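Local atomic coordinates of RNA-dependent RNA Polymerase (PDB entry 6TZ0), a protein that transcribes and replicates the viral double-stranded RNA genome as an RNA-directed RNA polymerase, making plus strands by a fully conservative mechanism and later the complementary minus strands. Residues 208-213 / 229-234; 220-225 / 332-337; 338-343 / 735-740. One frame throughout, in Å; residues are numbered along the deposited sequence.

Reading from the N terminus, helix 206-218 turns back through a short loop into helix 224-237, and contact 1 closes this hairpin. Contact 2 begins at 220-225, the turn and the first residues of helix 224-237, and reaches helix 325-339, so along the chain it crosses contact 1, segments alternating. Contact 3 opens where contact 2 ends: residues 338-343 finish helix 325-339 and meet 735-740, a loop that follows the strands of the polymerase palm, closing the longest loop of the three. Each pair of centres is about 11 Å apart. F234 of contact 1 touches A337 and M338, while D737 of contact 3 reaches R336, A337 and Q212, joining the helical N-terminal region to the polymerase core.

Contact 1: residues 208-213 / 229-234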
ATOM      1  N   TYR A 208      -3.999   7.351  28.211  1.00 42.28           N
ATOM      2  CA  TYR A 208      -3.719   8.011  26.945  1.00 42.28           C
ATOM      3  C   TYR A 208      -4.778   9.050  26.614  1.00 42.28           C
ATOM      4  O   TYR A 208      -4.467  10.084  26.011  1.00 42.28           O
ATOM      5  CB  TYR A 208      -3.631   6.978  25.828  1.00 42.28           C
ATOM      6  CG  TYR A 208      -2.613   5.886  26.054  1.00 42.28           C
ATOM      7  CD1 TYR A 208      -1.259   6.176  26.087  1.00 42.28           C
ATOM      8  CD2 TYR A 208      -3.002   4.558  26.153  1.00 42.28           C
ATOM      9  CE1 TYR A 208      -0.325   5.185  26.279  1.00 42.28           C
ATOM     10  CE2 TYR A 208      -2.070   3.556  26.333  1.00 42.28           C
ATOM     11  CZ  TYR A 208      -0.733   3.877  26.393  1.00 42.28           C
ATOM     12  OH  TYR A 208       0.210   2.897  26.568  1.00 42.28           O
ATOM     13  N   THR A 209      -6.027   8.793  27.009  1.00 39.85           N
ATOM     14  CA  THR A 209      -7.095   9.774  26.826  1.00 39.85           C
ATOM     15  C   THR A 209      -6.841  11.037  27.646  1.00 39.85           C
ATOM     16  O   THR A 209      -7.009  12.156  27.142  1.00 39.85           O
ATOM     17  CB  THR A 209      -8.436   9.150  27.205  1.00 39.85           C
ATOM     18  OG1 THR A 209      -8.635   7.955  26.441  1.00 39.85           O
ATOM     19  CG2 THR A 209      -9.575  10.103  26.923  1.00 39.85           C
ATOM     20  N   CYS A 210      -6.429  10.877  28.909  1.00 40.44           N
ATOM     21  CA  CYS A 210      -6.050  12.015  29.737  1.00 40.44           C
ATOM     22  C   CYS A 210      -4.822  12.732  29.195  1.00 40.44           C
ATOM     23  O   CYS A 210      -4.743  13.963  29.292  1.00 40.44           O
ATOM     24  CB  CYS A 210      -5.796  11.566  31.177  1.00 40.44           C
ATOM     25  SG  CYS A 210      -7.254  11.062  32.103  1.00 40.44           S
ATOM     26  N   CYS A 211      -3.873  11.990  28.613  1.00 40.17           N
ATOM     27  CA  CYS A 211      -2.724  12.625  27.968  1.00 40.17           C
ATOM     28  C   CYS A 211      -3.147  13.476  26.775  1.00 40.17           C
ATOM     29  O   CYS A 211      -2.628  14.581  26.578  1.00 40.17           O
ATOM     30  CB  CYS A 211      -1.704  11.575  27.533  1.00 40.17           C
ATOM     31  SG  CYS A 211      -0.766  10.808  28.858  1.00 40.17           S
ATOM     32  N   GLN A 212      -4.123  13.005  25.998  1.00 39.23           N
ATOM     33  CA  GLN A 212      -4.587  13.788  24.856  1.00 39.23           C
ATOM     34  C   GLN A 212      -5.386  15.012  25.294  1.00 39.23           C
ATOM     35  O   GLN A 212      -5.276  16.080  24.681  1.00 39.23           O
ATOM     36  CB  GLN A 212      -5.419  12.915  23.922  1.00 39.23           C
ATOM     37  CG  GLN A 212      -5.791  13.608  22.633  1.00 39.23           C
ATOM     38  CD  GLN A 212      -4.579  13.909  21.781  1.00 39.23           C
ATOM     39  OE1 GLN A 212      -3.677  13.085  21.654  1.00 39.23           O
ATOM     40  NE2 GLN A 212      -4.548  15.097  21.197  1.00 39.23           N
ATOM     41  N   VAL A 213      -6.189  14.883  26.351  1.00 35.71           N
ATOM     42  CA  VAL A 213      -6.956  16.034  26.826  1.00 35.71           C
ATOM     43  C   VAL A 213      -6.027  17.084  27.431  1.00 35.71           C
ATOM     44  O   VAL A 213      -6.209  18.291  27.221  1.00 35.71           O
ATOM     45  CB  VAL A 213      -8.055  15.573  27.802  1.00 35.71           C
ATOM     46  CG1 VAL A 213      -8.752  16.743  28.453  1.00 35.71           C
ATOM     47  CG2 VAL A 213      -9.080  14.762  27.053  1.00 35.71           C
ATOM     48  N   VAL A 229     -16.117  18.703  29.920  1.00 35.69           N
ATOM     49  CA  VAL A 229     -17.103  18.251  28.933  1.00 35.69           C
ATOM     50  C   VAL A 229     -16.545  17.106  28.083  1.00 35.69           C
ATOM     51  O   VAL A 229     -17.230  16.099  27.836  1.00 35.69           O
ATOM     52  CB  VAL A 229     -17.547  19.440  28.059  1.00 35.69           C
ATOM     53  CG1 VAL A 229     -18.509  18.993  26.973  1.00 35.69           C
ATOM     54  CG2 VAL A 229     -18.179  20.515  28.911  1.00 35.69           C
ATOM     55  N   ALA A 230     -15.275  17.219  27.682  1.00 35.61           N
ATOM     56  CA  ALA A 230     -14.622  16.187  26.885  1.00 35.61           C
ATOM     57  C   ALA A 230     -14.502  14.871  27.646  1.00 35.61           C
ATOM     58  O   ALA A 230     -14.868  13.813  27.121  1.00 35.61           O
ATOM     59  CB  ALA A 230     -13.244  16.674  26.441  1.00 35.61           C
ATOM     60  N   MET A 231     -14.013  14.920  28.893  1.00 36.39           N
ATOM     61  CA  MET A 231     -13.831  13.695  29.673  1.00 36.39           C
ATOM     62  C   MET A 231     -15.163  13.045  30.038  1.00 36.39           C
ATOM     63  O   MET A 231     -15.260  11.809  30.072  1.00 36.39           O
ATOM     64  CB  MET A 231     -13.016  13.985  30.929  1.00 36.39           C
ATOM     65  CG  MET A 231     -11.563  14.310  30.663  1.00 36.39           C
ATOM     66  SD  MET A 231     -10.714  12.977  29.806  1.00 36.39           S
ATOM     67  CE  MET A 231     -10.744  11.685  31.038  1.00 36.39           C
ATOM     68  N   ASN A 232     -16.199  13.852  30.295  1.00 36.83           N
ATOM     69  CA  ASN A 232     -17.523  13.290  30.546  1.00 36.83           C
ATOM     70  C   ASN A 232     -18.061  12.582  29.312  1.00 36.83           C
ATOM     71  O   ASN A 232     -18.663  11.507  29.421  1.00 36.83           O
ATOM     72  CB  ASN A 232     -18.505  14.378  30.976  1.00 36.83           C
ATOM     73  CG  ASN A 232     -18.182  14.965  32.322  1.00 36.83           C
ATOM     74  OD1 ASN A 232     -17.680  14.283  33.206  1.00 36.83           O
ATOM     75  ND2 ASN A 232     -18.518  16.231  32.504  1.00 36.83           N
ATOM     76  N   HIS A 233     -17.822  13.151  28.124  1.00 37.39           N
ATOM     77  CA  HIS A 233     -18.274  12.498  26.900  1.00 37.39           C
ATOM     78  C   HIS A 233     -17.496  11.213  26.620  1.00 37.39           C
ATOM     79  O   HIS A 233     -18.073  10.232  26.137  1.00 37.39           O
ATOM     80  CB  HIS A 233     -18.179  13.467  25.722  1.00 37.39           C
ATOM     81  CG  HIS A 233     -18.646  12.887  24.422  1.00 37.39           C
ATOM     82  ND1 HIS A 233     -19.957  12.521  24.202  1.00 37.39           N
ATOM     83  CD2 HIS A 233     -17.988  12.644  23.265  1.00 37.39           C
ATOM     84  CE1 HIS A 233     -20.079  12.051  22.974  1.00 37.39           C
ATOM     85  NE2 HIS A 233     -18.900  12.121  22.383  1.00 37.39           N
ATOM     86  N   PHE A 234     -16.195  11.188  26.924  1.00 38.71           N
ATOM     87  CA  PHE A 234     -15.434   9.963  26.683  1.00 38.71           C
ATOM     88  C   PHE A 234     -15.856   8.846  27.633  1.00 38.71           C
ATOM     89  O   PHE A 234     -15.965   7.686  27.220  1.00 38.71           O
ATOM     90  CB  PHE A 234     -13.925  10.194  26.798  1.00 38.71           C
ATOM     91  CG  PHE A 234     -13.335  11.008  25.680  1.00 38.71           C
ATOM     92  CD1 PHE A 234     -13.444  10.584  24.368  1.00 38.71           C
ATOM     93  CD2 PHE A 234     -12.550  12.112  25.949  1.00 38.71           C
ATOM     94  CE1 PHE A 234     -12.876  11.312  23.339  1.00 38.71           C
ATOM     95  CE2 PHE A 234     -11.974  12.841  24.925  1.00 38.71           C
ATOM     96  CZ  PHE A 234     -12.134  12.436  23.621  1.00 38.71           C
TER
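M231 lays its thioether against V213 and C210 of helix 206-218, and with T209 it reaches about one turn of that helix. Its CG lies opposite the carbonyl carbon (chi1 -70°), and bends at both following torsions curl the thioether so that its sulfur and methyl meet different partners. SD lies against CG2 of V213 at 3.7 Å, with CG2 of T209 a little farther off. The terminal CE instead contacts SG of C210, also at 3.7 Å, and Y170 and F175 of helix 166-175 pack around this sulfur-rich patch. The two helices form an antiparallel alpha-alpha hairpin: the axes of 208-213 and 229-234 run 155° apart in direction and come within 10.9 Å, with the CA atoms of V213 and A230 the nearest across the interface. One turn after M231, F234 offers its ring to the same two beta-branched residues. CG2 of T209 makes an off-centre CH-pi contact, 4.2 Å from the F234 ring centroid, and CG2 of V213 approaches ring atom CE2 at 4.1 Å. T209 can present a methyl here because CG2 stands trans to its own backbone N; OG1 is thereby turned beside that nitrogen, where it bonds T205 O, with D341 OD1 a probable further partner. Y242 of helix 242-248 touches both T209 and F234.

Contact 2: residues 220-225 / 332-337; sequences GILTHV and YAACRA
The carbonyl oxygen A333 O takes the helical hydrogen bond from A337 N (3.0 Å) and, on the same turn, is touched by CG2 of I221, which sits 3.4 Å from A333 O. That methyl is the branch of I221 that does the work across the contact: with CG1 turned opposite the carbonyl carbon (chi1 -64°), CG2 faces the helix and settles between CB of A333, at 4.0 Å, and CB of A337. Three alanines, A333, A334 and A337, thus give helix 325-339 a smooth, small-residue surface against which the turn between helices 206-218 and 224-237 can lie close; I221 and A334 approach to 5.7 Å between CA atoms. In this turn G220 ends the first helix in a Schellman motif at positive phi, and T223 serves as N-cap of the next, its OG1 also bonded to E58 O. L222, between these two, straddles the helix surface with its two methyls: CD1 is 3.8 Å from CB of A337, while CD2 leans on A334, 4.1 Å from its CB. On another side of the helix, R336 folds back so that NH1 donates to Y332 OH (3.1 Å), nearly in the guanidinium plane but bent, 142° at the hydrogen. CG of R336 lies over one face of the Y332 ring, toward its rim. R336 also makes a cation-pi contact with F735.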
ATOM      1  N   GLY A 220      -4.162  25.219  23.840  1.00 34.95           N
ATOM      2  CA  GLY A 220      -5.084  26.328  23.773  1.00 34.95           C
ATOM      3  C   GLY A 220      -6.393  26.013  23.093  1.00 34.95           C
ATOM      4  O   GLY A 220      -7.188  26.926  22.858  1.00 34.95           O
ATOM      5  N   ILE A 221      -6.637  24.747  22.765  1.00 34.54           N
ATOM      6  CA  ILE A 221      -7.871  24.356  22.098  1.00 34.54           C
ATOM      7  C   ILE A 221      -8.991  24.153  23.111  1.00 34.54           C
ATOM      8  O   ILE A 221     -10.107  24.652  22.937  1.00 34.54           O
ATOM      9  CB  ILE A 221      -7.619  23.094  21.257  1.00 34.54           C
ATOM     10  CG1 ILE A 221      -6.623  23.412  20.145  1.00 34.54           C
ATOM     11  CG2 ILE A 221      -8.911  22.538  20.696  1.00 34.54           C
ATOM     12  CD1 ILE A 221      -6.068  22.208  19.470  1.00 34.54           C
ATOM     13  N   LEU A 222      -8.712  23.433  24.187  1.00 35.66           N
ATOM     14  CA  LEU A 222      -9.686  23.209  25.241  1.00 35.66           C
ATOM     15  C   LEU A 222      -9.322  24.020  26.471  1.00 35.66           C
ATOM     16  O   LEU A 222      -8.146  24.150  26.816  1.00 35.66           O
ATOM     17  CB  LEU A 222      -9.773  21.732  25.616  1.00 35.66           C
ATOM     18  CG  LEU A 222     -10.350  20.765  24.592  1.00 35.66           C
ATOM     19  CD1 LEU A 222     -10.254  19.360  25.132  1.00 35.66           C
ATOM     20  CD2 LEU A 222     -11.784  21.113  24.284  1.00 35.66           C
ATOM     21  N   THR A 223     -10.336  24.571  27.122  1.00 37.67           N
ATOM     22  CA  THR A 223     -10.166  25.169  28.434  1.00 37.67           C
ATOM     23  C   THR A 223     -10.378  24.079  29.484  1.00 37.67           C
ATOM     24  O   THR A 223     -10.481  22.894  29.161  1.00 37.67           O
ATOM     25  CB  THR A 223     -11.115  26.351  28.601  1.00 37.67           C
ATOM     26  OG1 THR A 223     -12.470  25.899  28.541  1.00 37.67           O
ATOM     27  CG2 THR A 223     -10.889  27.354  27.493  1.00 37.67           C
ATOM     28  N   HIS A 224     -10.444  24.457  30.759  1.00 37.60           N
ATOM     29  CA  HIS A 224     -10.613  23.445  31.797  1.00 37.60           C
ATOM     30  C   HIS A 224     -12.050  22.944  31.867  1.00 37.60           C
ATOM     31  O   HIS A 224     -12.285  21.744  32.069  1.00 37.60           O
ATOM     32  CB  HIS A 224     -10.153  23.998  33.143  1.00 37.60           C
ATOM     33  CG  HIS A 224      -8.682  24.252  33.214  1.00 37.60           C
ATOM     34  ND1 HIS A 224      -7.758  23.240  33.330  1.00 37.60           N
ATOM     35  CD2 HIS A 224      -7.972  25.403  33.167  1.00 37.60           C
ATOM     36  CE1 HIS A 224      -6.543  23.754  33.363  1.00 37.60           C
ATOM     37  NE2 HIS A 224      -6.644  25.064  33.263  1.00 37.60           N
ATOM     38  N   VAL A 225     -13.017  23.836  31.660  1.00 37.47           N
ATOM     39  CA  VAL A 225     -14.414  23.423  31.668  1.00 37.47           C
ATOM     40  C   VAL A 225     -14.719  22.597  30.425  1.00 37.47           C
ATOM     41  O   VAL A 225     -15.490  21.626  30.465  1.00 37.47           O
ATOM     42  CB  VAL A 225     -15.320  24.662  31.754  1.00 37.47           C
ATOM     43  CG1 VAL A 225     -16.691  24.272  32.227  1.00 37.47           C
ATOM     44  CG2 VAL A 225     -14.708  25.728  32.617  1.00 37.47           C
ATOM     45  N   TYR A 332     -15.089  24.487  16.521  1.00 31.68           N
ATOM     46  CA  TYR A 332     -14.888  23.281  15.732  1.00 31.68           C
ATOM     47  C   TYR A 332     -13.635  22.538  16.165  1.00 31.68           C
ATOM     48  O   TYR A 332     -13.650  21.308  16.260  1.00 31.68           O
ATOM     49  CB  TYR A 332     -14.815  23.620  14.247  1.00 31.68           C
ATOM     50  CG  TYR A 332     -14.697  22.399  13.370  1.00 31.68           C
ATOM     51  CD1 TYR A 332     -15.788  21.574  13.161  1.00 31.68           C
ATOM     52  CD2 TYR A 332     -13.495  22.065  12.765  1.00 31.68           C
ATOM     53  CE1 TYR A 332     -15.688  20.459  12.369  1.00 31.68           C
ATOM     54  CE2 TYR A 332     -13.386  20.949  11.975  1.00 31.68           C
ATOM     55  CZ  TYR A 332     -14.486  20.156  11.771  1.00 31.68           C
ATOM     56  OH  TYR A 332     -14.372  19.041  10.978  1.00 31.68           O
ATOM     57  N   ALA A 333     -12.546  23.262  16.439  1.00 31.78           N
ATOM     58  CA  ALA A 333     -11.348  22.614  16.970  1.00 31.78           C
ATOM     59  C   ALA A 333     -11.599  22.012  18.345  1.00 31.78           C
ATOM     60  O   ALA A 333     -11.061  20.941  18.663  1.00 31.78           O
ATOM     61  CB  ALA A 333     -10.190  23.606  17.034  1.00 31.78           C
ATOM     62  N   ALA A 334     -12.437  22.669  19.158  1.00 33.80           N
ATOM     63  CA  ALA A 334     -12.817  22.099  20.447  1.00 33.80           C
ATOM     64  C   ALA A 334     -13.591  20.795  20.279  1.00 33.80           C
ATOM     65  O   ALA A 334     -13.321  19.821  20.982  1.00 33.80           O
ATOM     66  CB  ALA A 334     -13.629  23.107  21.254  1.00 33.80           C
ATOM     67  N   CYS A 335     -14.530  20.741  19.334  1.00 35.72           N
ATOM     68  CA  CYS A 335     -15.262  19.493  19.114  1.00 35.72           C
ATOM     69  C   CYS A 335     -14.398  18.411  18.468  1.00 35.72           C
ATOM     70  O   CYS A 335     -14.663  17.219  18.664  1.00 35.72           O
ATOM     71  CB  CYS A 335     -16.508  19.750  18.277  1.00 35.72           C
ATOM     72  SG  CYS A 335     -17.762  20.679  19.159  1.00 35.72           S
ATOM     73  N   ARG A 336     -13.372  18.796  17.701  1.00 36.20           N
ATOM     74  CA  ARG A 336     -12.391  17.818  17.234  1.00 36.20           C
ATOM     75  C   ARG A 336     -11.622  17.221  18.401  1.00 36.20           C
ATOM     76  O   ARG A 336     -11.327  16.022  18.411  1.00 36.20           O
ATOM     77  CB  ARG A 336     -11.412  18.448  16.235  1.00 36.20           C
ATOM     78  CG  ARG A 336     -12.024  18.880  14.922  1.00 36.20           C
ATOM     79  CD  ARG A 336     -12.590  17.691  14.232  1.00 36.20           C
ATOM     80  NE  ARG A 336     -11.564  16.763  13.769  1.00 36.20           N
ATOM     81  CZ  ARG A 336     -11.197  16.643  12.503  1.00 36.20           C
ATOM     82  NH1 ARG A 336     -11.822  17.343  11.573  1.00 36.20           N
ATOM     83  NH2 ARG A 336     -10.255  15.783  12.163  1.00 36.20           N
ATOM     84  N   ALA A 337     -11.290  18.045  19.396  1.00 36.05           N
ATOM     85  CA  ALA A 337     -10.651  17.518  20.597  1.00 36.05           C
ATOM     86  C   ALA A 337     -11.619  16.705  21.448  1.00 36.05           C
ATOM     87  O   ALA A 337     -11.192  15.824  22.198  1.00 36.05           O
ATOM     88  CB  ALA A 337     -10.059  18.658  21.418  1.00 36.05           C
TER

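Contact 3: residues 338-343 / 735-740; sequences MTNDGT and FADRIS
N340 and D737 point at each other's segments and lie alongside one another, running opposite ways, with the amide of one and the carboxylate of the other inclined by 33°. Each has its CG trans to the backbone N (chi1 -168° in N340, -153° in D737), which carries the flat group across the gap, so that the carboxylate reaches the backbone of 338-343 and the amide reaches that of 735-740. OD2 of D737 lies 3.3 Å from CB of N340. ND2 of N340 lies beside the D737 carbonyl, but the angle is poor and the modelled separation implausibly short, so no bond is assigned. The same nitrogen borders the aliphatic part of R738, 3.8 Å from its CD. The other end of the N340 amide turns back on its own chain, where OD1 receives a weak hydrogen bond from D341 N. G342 N adds a second weak bond to N340 OD1, 3.3 Å long and nearly straight, in an Asx turn following the end of helix 325-339. The chain then continues through G342 at positive phi. Its partner loop, 735-740, comes after the strands of the polymerase palm, and the side chain of R738 lies about 9 Å from that of D681, a magnesium ligand in another structure of this protein. Farther along, S740 meets G342, their CA atoms being 5.2 Å apart; S740 CB and OG both lie near G342 O, OG at 3.2 Å, while OG is hydrogen-bonded to T743 OG1. D341 turns away from this interface, its carboxylate engaging Y242, T209 and, in a salt bridge, K246. Q212 of helix 206-218 packs on D737, and T343 is touched by Y208 of the same helix.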
ATOM      1  N   MET A 338     -12.917  16.988  21.355  1.00 36.98           N
ATOM      2  CA  MET A 338     -13.894  16.281  22.174  1.00 36.98           C
ATOM      3  C   MET A 338     -14.316  14.947  21.581  1.00 36.98           C
ATOM      4  O   MET A 338     -14.743  14.063  22.327  1.00 36.98           O
ATOM      5  CB  MET A 338     -15.131  17.143  22.397  1.00 36.98           C
ATOM      6  CG  MET A 338     -14.901  18.293  23.340  1.00 36.98           C
ATOM      7  SD  MET A 338     -16.317  19.376  23.535  1.00 36.98           S
ATOM      8  CE  MET A 338     -15.582  20.640  24.555  1.00 36.98           C
ATOM      9  N   THR A 339     -14.238  14.775  20.266  1.00 38.70           N
ATOM     10  CA  THR A 339     -14.660  13.516  19.663  1.00 38.70           C
ATOM     11  C   THR A 339     -13.507  12.589  19.301  1.00 38.70           C
ATOM     12  O   THR A 339     -13.671  11.370  19.342  1.00 38.70           O
ATOM     13  CB  THR A 339     -15.511  13.778  18.418  1.00 38.70           C
ATOM     14  OG1 THR A 339     -14.810  14.660  17.536  1.00 38.70           O
ATOM     15  CG2 THR A 339     -16.846  14.384  18.787  1.00 38.70           C
ATOM     16  N   ASN A 340     -12.348  13.126  18.931  1.00 43.82           N
ATOM     17  CA  ASN A 340     -11.197  12.289  18.629  1.00 43.82           C
ATOM     18  C   ASN A 340     -10.365  12.087  19.886  1.00 43.82           C
ATOM     19  O   ASN A 340     -10.259  12.969  20.740  1.00 43.82           O
ATOM     20  CB  ASN A 340     -10.339  12.902  17.519  1.00 43.82           C
ATOM     21  CG  ASN A 340      -9.298  11.933  16.964  1.00 43.82           C
ATOM     22  OD1 ASN A 340      -9.207  10.782  17.383  1.00 43.82           O
ATOM     23  ND2 ASN A 340      -8.506  12.407  16.011  1.00 43.82           N
ATOM     24  N   ASP A 341      -9.758  10.908  19.977  1.00 46.03           N
ATOM     25  CA  ASP A 341      -9.082  10.457  21.182  1.00 46.03           C
ATOM     26  C   ASP A 341      -7.568  10.517  21.080  1.00 46.03           C
ATOM     27  O   ASP A 341      -6.895  10.599  22.110  1.00 46.03           O
ATOM     28  CB  ASP A 341      -9.484   9.014  21.473  1.00 46.03           C
ATOM     29  CG  ASP A 341      -9.230   8.601  22.894  1.00 46.03           C
ATOM     30  OD1 ASP A 341      -8.883   9.457  23.729  1.00 46.03           O
ATOM     31  OD2 ASP A 341      -9.370   7.398  23.177  1.00 46.03           O
ATOM     32  N   GLY A 342      -7.013  10.446  19.877  1.00 49.01           N
ATOM     33  CA  GLY A 342      -5.589  10.403  19.697  1.00 49.01           C
ATOM     34  C   GLY A 342      -5.013   9.007  19.600  1.00 49.01           C
ATOM     35  O   GLY A 342      -4.053   8.802  18.858  1.00 49.01           O
ATOM     36  N   THR A 343      -5.584   8.040  20.314  1.00 50.16           N
ATOM     37  CA  THR A 343      -5.059   6.681  20.292  1.00 50.16           C
ATOM     38  C   THR A 343      -5.326   6.017  18.950  1.00 50.16           C
ATOM     39  O   THR A 343      -6.284   6.348  18.248  1.00 50.16           O
ATOM     40  CB  THR A 343      -5.693   5.834  21.393  1.00 50.16           C
ATOM     41  OG1 THR A 343      -7.094   5.686  21.135  1.00 50.16           O
ATOM     42  CG2 THR A 343      -5.524   6.503  22.721  1.00 50.16           C
ATOM     43  N   PHE A 735      -6.018  20.126  11.612  1.00 32.64           N
ATOM     44  CA  PHE A 735      -6.584  19.047  12.422  1.00 32.64           C
ATOM     45  C   PHE A 735      -5.493  18.594  13.393  1.00 32.64           C
ATOM     46  O   PHE A 735      -4.688  17.718  13.076  1.00 32.64           O
ATOM     47  CB  PHE A 735      -7.071  17.879  11.549  1.00 32.64           C
ATOM     48  CG  PHE A 735      -8.245  18.201  10.651  1.00 32.64           C
ATOM     49  CD1 PHE A 735      -9.030  19.327  10.848  1.00 32.64           C
ATOM     50  CD2 PHE A 735      -8.561  17.352   9.602  1.00 32.64           C
ATOM     51  CE1 PHE A 735     -10.093  19.603  10.008  1.00 32.64           C
ATOM     52  CE2 PHE A 735      -9.626  17.619   8.765  1.00 32.64           C
ATOM     53  CZ  PHE A 735     -10.391  18.743   8.967  1.00 32.64           C
ATOM     54  N   ALA A 736      -5.468  19.199  14.581  1.00 37.12           N
ATOM     55  CA  ALA A 736      -4.422  18.905  15.551  1.00 37.12           C
ATOM     56  C   ALA A 736      -4.629  17.582  16.266  1.00 37.12           C
ATOM     57  O   ALA A 736      -3.681  17.060  16.859  1.00 37.12           O
ATOM     58  CB  ALA A 736      -4.325  20.015  16.593  1.00 37.12           C
ATOM     59  N   ASP A 737      -5.832  17.027  16.229  1.00 42.77           N
ATOM     60  CA  ASP A 737      -6.110  15.798  16.947  1.00 42.77           C
ATOM     61  C   ASP A 737      -5.913  14.570  16.066  1.00 42.77           C
ATOM     62  O   ASP A 737      -6.377  13.480  16.409  1.00 42.77           O
ATOM     63  CB  ASP A 737      -7.523  15.853  17.524  1.00 42.77           C
ATOM     64  CG  ASP A 737      -7.680  14.998  18.765  1.00 42.77           C
ATOM     65  OD1 ASP A 737      -6.718  14.298  19.145  1.00 42.77           O
ATOM     66  OD2 ASP A 737      -8.754  15.055  19.390  1.00 42.77           O
ATOM     67  N   ARG A 738      -5.232  14.728  14.939  1.00 41.14           N
ATOM     68  CA  ARG A 738      -4.821  13.618  14.098  1.00 41.14           C
ATOM     69  C   ARG A 738      -3.367  13.245  14.317  1.00 41.14           C
ATOM     70  O   ARG A 738      -2.885  12.286  13.706  1.00 41.14           O
ATOM     71  CB  ARG A 738      -5.054  13.969  12.631  1.00 41.14           C
ATOM     72  CG  ARG A 738      -6.499  14.247  12.312  1.00 41.14           C
ATOM     73  CD  ARG A 738      -7.307  12.988  12.446  1.00 41.14           C
ATOM     74  NE  ARG A 738      -6.871  11.985  11.485  1.00 41.14           N
ATOM     75  CZ  ARG A 738      -7.409  11.830  10.282  1.00 41.14           C
ATOM     76  NH1 ARG A 738      -6.949  10.893   9.464  1.00 41.14           N
ATOM     77  NH2 ARG A 738      -8.428  12.591   9.911  1.00 41.14           N
ATOM     78  N   ILE A 739      -2.664  13.984  15.167  1.00 39.99           N
ATOM     79  CA  ILE A 739      -1.271  13.726  15.499  1.00 39.99           C
ATOM     80  C   ILE A 739      -1.215  13.311  16.957  1.00 39.99           C
ATOM     81  O   ILE A 739      -1.649  14.062  17.838  1.00 39.99           O
ATOM     82  CB  ILE A 739      -0.400  14.960  15.245  1.00 39.99           C
ATOM     83  CG1 ILE A 739      -0.436  15.309  13.764  1.00 39.99           C
ATOM     84  CG2 ILE A 739       1.019  14.718  15.723  1.00 39.99           C
ATOM     85  CD1 ILE A 739       0.070  16.662  13.482  1.00 39.99           C
ATOM     86  N   SER A 740      -0.681  12.125  17.215  1.00 42.12           N
ATOM     87  CA  SER A 740      -0.631  11.569  18.559  1.00 42.12           C
ATOM     88  C   SER A 740       0.801  11.635  19.056  1.00 42.12           C
ATOM     89  O   SER A 740       1.679  10.942  18.534  1.00 42.12           O
ATOM     90  CB  SER A 740      -1.139  10.135  18.579  1.00 42.12           C
ATOM     91  OG  SER A 740      -1.158   9.636  19.901  1.00 42.12           O
TER